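Local coordinates for protein putative ribose operon repressor (PDB 3EGC) that probably acts as a LacI-family transcriptional repressor that binds DNA and senses a small ligand, perhaps a sugar, though its function is not established, at residues A[211-223]-A[229-241]. Residues are numbered along the deposited sequence; the frame is centred on the assembly and turned at random.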
# COMPACT_ATOMS: atom_id res chain seq x y z
N ARG A 211 -26.48 -0.41 -8.52
CA ARG A 211 -26.17 0.53 -7.46
C ARG A 211 -25.68 -0.17 -6.20
O ARG A 211 -26.42 -0.98 -5.59
CB ARG A 211 -27.35 1.43 -7.16
CG ARG A 211 -27.75 2.34 -8.33
CD ARG A 211 -29.22 2.74 -8.16
NE ARG A 211 -30.10 1.58 -8.00
CZ ARG A 211 -31.36 1.67 -7.56
NH1 ARG A 211 -31.86 2.85 -7.25
NH2 ARG A 211 -32.11 0.59 -7.38
N TYR A 212 -24.43 0.14 -5.84
CA TYR A 212 -23.92 -0.30 -4.58
C TYR A 212 -24.94 0.18 -3.57
O TYR A 212 -25.33 1.34 -3.60
CB TYR A 212 -22.55 0.31 -4.28
CG TYR A 212 -22.19 0.12 -2.84
CD1 TYR A 212 -22.39 1.13 -1.90
CD2 TYR A 212 -21.71 -1.10 -2.40
CE1 TYR A 212 -22.09 0.95 -0.57
CE2 TYR A 212 -21.38 -1.29 -1.05
CZ TYR A 212 -21.59 -0.28 -0.14
OH TYR A 212 -21.27 -0.51 1.19
N GLY A 213 -25.38 -0.71 -2.69
CA GLY A 213 -26.40 -0.36 -1.75
C GLY A 213 -27.73 -1.01 -2.06
O GLY A 213 -27.90 -2.18 -1.83
N PRO A 214 -28.67 -0.25 -2.62
CA PRO A 214 -30.02 -0.73 -2.97
C PRO A 214 -30.06 -1.96 -3.91
O PRO A 214 -30.90 -2.84 -3.74
CB PRO A 214 -30.65 0.48 -3.68
CG PRO A 214 -29.76 1.66 -3.37
CD PRO A 214 -28.40 1.11 -3.17
N ASP A 215 -29.16 -2.01 -4.89
CA ASP A 215 -29.06 -3.18 -5.80
C ASP A 215 -28.19 -4.33 -5.28
O ASP A 215 -28.60 -5.48 -5.36
CB ASP A 215 -28.57 -2.75 -7.18
CG ASP A 215 -29.55 -1.82 -7.90
OD1 ASP A 215 -30.78 -1.96 -7.73
OD2 ASP A 215 -29.10 -0.94 -8.65
N VAL A 216 -27.01 -4.03 -4.75
CA VAL A 216 -26.09 -5.06 -4.23
C VAL A 216 -25.32 -4.54 -3.04
O VAL A 216 -24.70 -3.49 -3.15
CB VAL A 216 -25.05 -5.46 -5.34
CG1 VAL A 216 -23.90 -6.38 -4.84
CG2 VAL A 216 -25.78 -6.05 -6.62
N GLU A 217 -25.38 -5.23 -1.91
CA GLU A 217 -24.49 -4.92 -0.79
C GLU A 217 -23.23 -5.78 -0.83
O GLU A 217 -23.17 -6.78 -1.56
CB GLU A 217 -25.22 -4.96 0.57
CG GLU A 217 -26.11 -3.69 0.82
CD GLU A 217 -26.96 -3.74 2.09
OE1 GLU A 217 -26.87 -4.68 2.90
OE2 GLU A 217 -27.72 -2.78 2.31
N ILE A 218 -22.21 -5.35 -0.08
CA ILE A 218 -20.90 -5.96 -0.10
C ILE A 218 -20.23 -6.00 1.26
O ILE A 218 -20.16 -4.97 1.95
CB ILE A 218 -19.92 -5.19 -1.06
CG1 ILE A 218 -20.45 -5.21 -2.51
CG2 ILE A 218 -18.48 -5.78 -0.96
CD1 ILE A 218 -19.57 -4.38 -3.54
N VAL A 219 -19.76 -7.17 1.66
CA VAL A 219 -18.84 -7.21 2.80
C VAL A 219 -17.51 -7.70 2.23
O VAL A 219 -17.51 -8.52 1.33
CB VAL A 219 -19.35 -8.12 3.96
CG1 VAL A 219 -20.58 -7.53 4.55
CG2 VAL A 219 -19.65 -9.63 3.45
N SER A 220 -16.41 -7.21 2.79
CA SER A 220 -15.10 -7.42 2.24
C SER A 220 -14.11 -7.78 3.34
O SER A 220 -14.31 -7.38 4.49
CB SER A 220 -14.64 -6.14 1.54
OG SER A 220 -13.36 -6.30 0.94
N PHE A 221 -13.05 -8.52 2.99
CA PHE A 221 -11.84 -8.56 3.82
C PHE A 221 -10.95 -7.32 3.57
O PHE A 221 -11.00 -6.73 2.51
CB PHE A 221 -10.99 -9.81 3.57
CG PHE A 221 -11.48 -11.06 4.28
CD1 PHE A 221 -10.67 -11.68 5.21
CD2 PHE A 221 -12.72 -11.65 3.97
CE1 PHE A 221 -11.07 -12.84 5.85
CE2 PHE A 221 -13.14 -12.81 4.60
CZ PHE A 221 -12.34 -13.42 5.54
N ASP A 222 -10.13 -6.98 4.57
CA ASP A 222 -9.26 -5.81 4.49
C ASP A 222 -10.00 -4.52 4.85
O ASP A 222 -11.03 -4.17 4.24
CB ASP A 222 -8.61 -5.71 3.13
CG ASP A 222 -7.81 -6.93 2.79
OD1 ASP A 222 -7.19 -7.51 3.74
OD2 ASP A 222 -7.87 -7.32 1.60
N ASN A 223 -9.43 -3.79 5.79
CA ASN A 223 -10.06 -2.59 6.29
C ASN A 223 -9.37 -1.36 5.72
O ASN A 223 -8.38 -0.89 6.27
CB ASN A 223 -9.96 -2.57 7.84
CG ASN A 223 -10.67 -1.40 8.45
OD1 ASN A 223 -11.33 -0.63 7.75
ND2 ASN A 223 -10.61 -1.31 9.78
N PHE A 229 -16.31 5.48 3.28
CA PHE A 229 -16.85 6.74 2.69
C PHE A 229 -18.10 6.41 1.92
O PHE A 229 -18.82 7.29 1.53
CB PHE A 229 -15.89 7.43 1.71
CG PHE A 229 -14.52 7.70 2.27
CD1 PHE A 229 -14.33 7.88 3.61
CD2 PHE A 229 -13.43 7.78 1.43
CE1 PHE A 229 -13.00 8.14 4.13
CE2 PHE A 229 -12.15 8.01 1.91
CZ PHE A 229 -11.92 8.20 3.27
N LEU A 230 -18.33 5.12 1.70
CA LEU A 230 -19.45 4.67 0.88
C LEU A 230 -20.76 4.75 1.67
O LEU A 230 -20.78 4.71 2.90
CB LEU A 230 -19.22 3.24 0.42
CG LEU A 230 -18.62 2.91 -0.96
CD1 LEU A 230 -18.02 4.11 -1.69
CD2 LEU A 230 -17.61 1.77 -0.84
N ASP A 231 -21.86 4.83 0.94
CA ASP A 231 -23.16 4.87 1.58
C ASP A 231 -24.00 3.68 1.10
O ASP A 231 -24.47 3.68 -0.04
CB ASP A 231 -23.88 6.18 1.22
CG ASP A 231 -25.29 6.22 1.78
OD1 ASP A 231 -26.25 6.24 0.94
OD2 ASP A 231 -25.45 6.14 3.03
N PRO A 232 -24.19 2.67 1.97
CA PRO A 232 -23.70 2.66 3.33
C PRO A 232 -22.21 2.33 3.38
O PRO A 232 -21.61 1.95 2.35
CB PRO A 232 -24.51 1.52 3.95
CG PRO A 232 -24.73 0.60 2.84
CD PRO A 232 -24.98 1.46 1.68
N PRO A 233 -21.59 2.51 4.56
CA PRO A 233 -20.20 2.06 4.73
C PRO A 233 -20.05 0.57 4.48
O PRO A 233 -20.90 -0.24 4.89
CB PRO A 233 -19.89 2.40 6.18
CG PRO A 233 -20.77 3.63 6.46
CD PRO A 233 -22.04 3.36 5.68
N LEU A 234 -18.95 0.21 3.85
CA LEU A 234 -18.76 -1.17 3.48
C LEU A 234 -18.19 -1.97 4.65
O LEU A 234 -17.05 -1.74 5.07
CB LEU A 234 -17.85 -1.23 2.27
CG LEU A 234 -18.05 -2.42 1.34
CD1 LEU A 234 -17.59 -1.95 -0.00
CD2 LEU A 234 -17.23 -3.60 1.84
N PRO A 235 -18.98 -2.91 5.21
CA PRO A 235 -18.44 -3.66 6.35
C PRO A 235 -17.27 -4.58 5.97
O PRO A 235 -17.26 -5.18 4.91
CB PRO A 235 -19.64 -4.45 6.86
CG PRO A 235 -20.89 -3.84 6.09
CD PRO A 235 -20.32 -3.37 4.82
N VAL A 236 -16.28 -4.65 6.85
CA VAL A 236 -15.04 -5.29 6.51
C VAL A 236 -14.57 -6.23 7.56
O VAL A 236 -14.73 -5.97 8.72
CB VAL A 236 -13.87 -4.29 6.33
CG1 VAL A 236 -13.26 -4.49 4.97
CG2 VAL A 236 -14.34 -2.91 6.53
N VAL A 237 -13.95 -7.31 7.14
CA VAL A 237 -13.19 -8.10 8.07
C VAL A 237 -11.74 -7.62 8.07
O VAL A 237 -10.98 -7.81 7.10
CB VAL A 237 -13.40 -9.65 7.91
CG1 VAL A 237 -13.74 -10.03 6.53
CG2 VAL A 237 -12.19 -10.45 8.49
N GLU A 238 -11.38 -6.94 9.15
CA GLU A 238 -10.05 -6.44 9.30
C GLU A 238 -9.09 -7.56 9.62
O GLU A 238 -9.35 -8.37 10.49
CB GLU A 238 -9.99 -5.36 10.40
CG GLU A 238 -8.60 -4.79 10.64
CD GLU A 238 -8.61 -3.80 11.76
OE1 GLU A 238 -8.15 -4.16 12.89
OE2 GLU A 238 -9.08 -2.66 11.51
N GLN A 239 -7.98 -7.58 8.89
CA GLN A 239 -6.91 -8.54 9.16
C GLN A 239 -5.86 -7.85 10.00
O GLN A 239 -5.61 -6.67 9.76
CB GLN A 239 -6.33 -9.07 7.86
CG GLN A 239 -7.28 -9.92 7.11
CD GLN A 239 -6.58 -10.71 5.99
OE1 GLN A 239 -6.03 -11.80 6.24
NE2 GLN A 239 -6.55 -10.15 4.78
N PRO A 240 -5.22 -8.57 10.96
CA PRO A 240 -4.13 -8.01 11.77
C PRO A 240 -2.78 -8.01 10.98
O PRO A 240 -1.80 -8.66 11.36
CB PRO A 240 -4.06 -8.97 12.97
CG PRO A 240 -4.42 -10.32 12.35
CD PRO A 240 -5.37 -10.02 11.18
N THR A 241 -2.73 -7.24 9.92
CA THR A 241 -1.58 -7.29 8.99
C THR A 241 -0.23 -7.07 9.61
O THR A 241 0.69 -7.84 9.37
CB THR A 241 -1.71 -6.24 7.86
OG1 THR A 241 -1.94 -4.92 8.44
CG2 THR A 241 -2.85 -6.58 6.99
O HOH W 1 -6.94 -5.25 7.12
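D222 and Q239 meet through a hydrogen bond from NE2 of Q239 to OD1 of D222 (2.9 Å), which arrives on the syn side of the carboxylate, with the two planar groups turned 25° apart. Both groups have second partners: H195 N binds the other oxygen of D222, and S107 holds OE1 of Q239, fixing which way the amide faces. Next to this pair, ND2 of N223 reaches OE2 of E238 (2.7 Å) at its anti lone pair, amide and carboxylate nearly coplanar; the other oxygen of E238 forms a salt bridge with R270. These pairs lie at or just past the C-terminal ends of the parallel neighbouring strands 217-221 and 236-238 in the sheet of the periplasmic-binding-protein-like fold, joined by bonds such as V237 N to S220 O (2.7 Å). On the sheet face that carries F221 and V237, CG1 of V237 lies over the F221 ring, which also makes a cation-pi contact with R143. At the other end, a chi1 of 166° turns the Y212 ring toward P232, whose O lies at the ring edge and accepts from OH of Y212 (2.7 Å), met from above the carbonyl plane. The isobutyl end of L234 meets I218 CG2 and S220 CB, with CD2 3.6 Å from S220 CB.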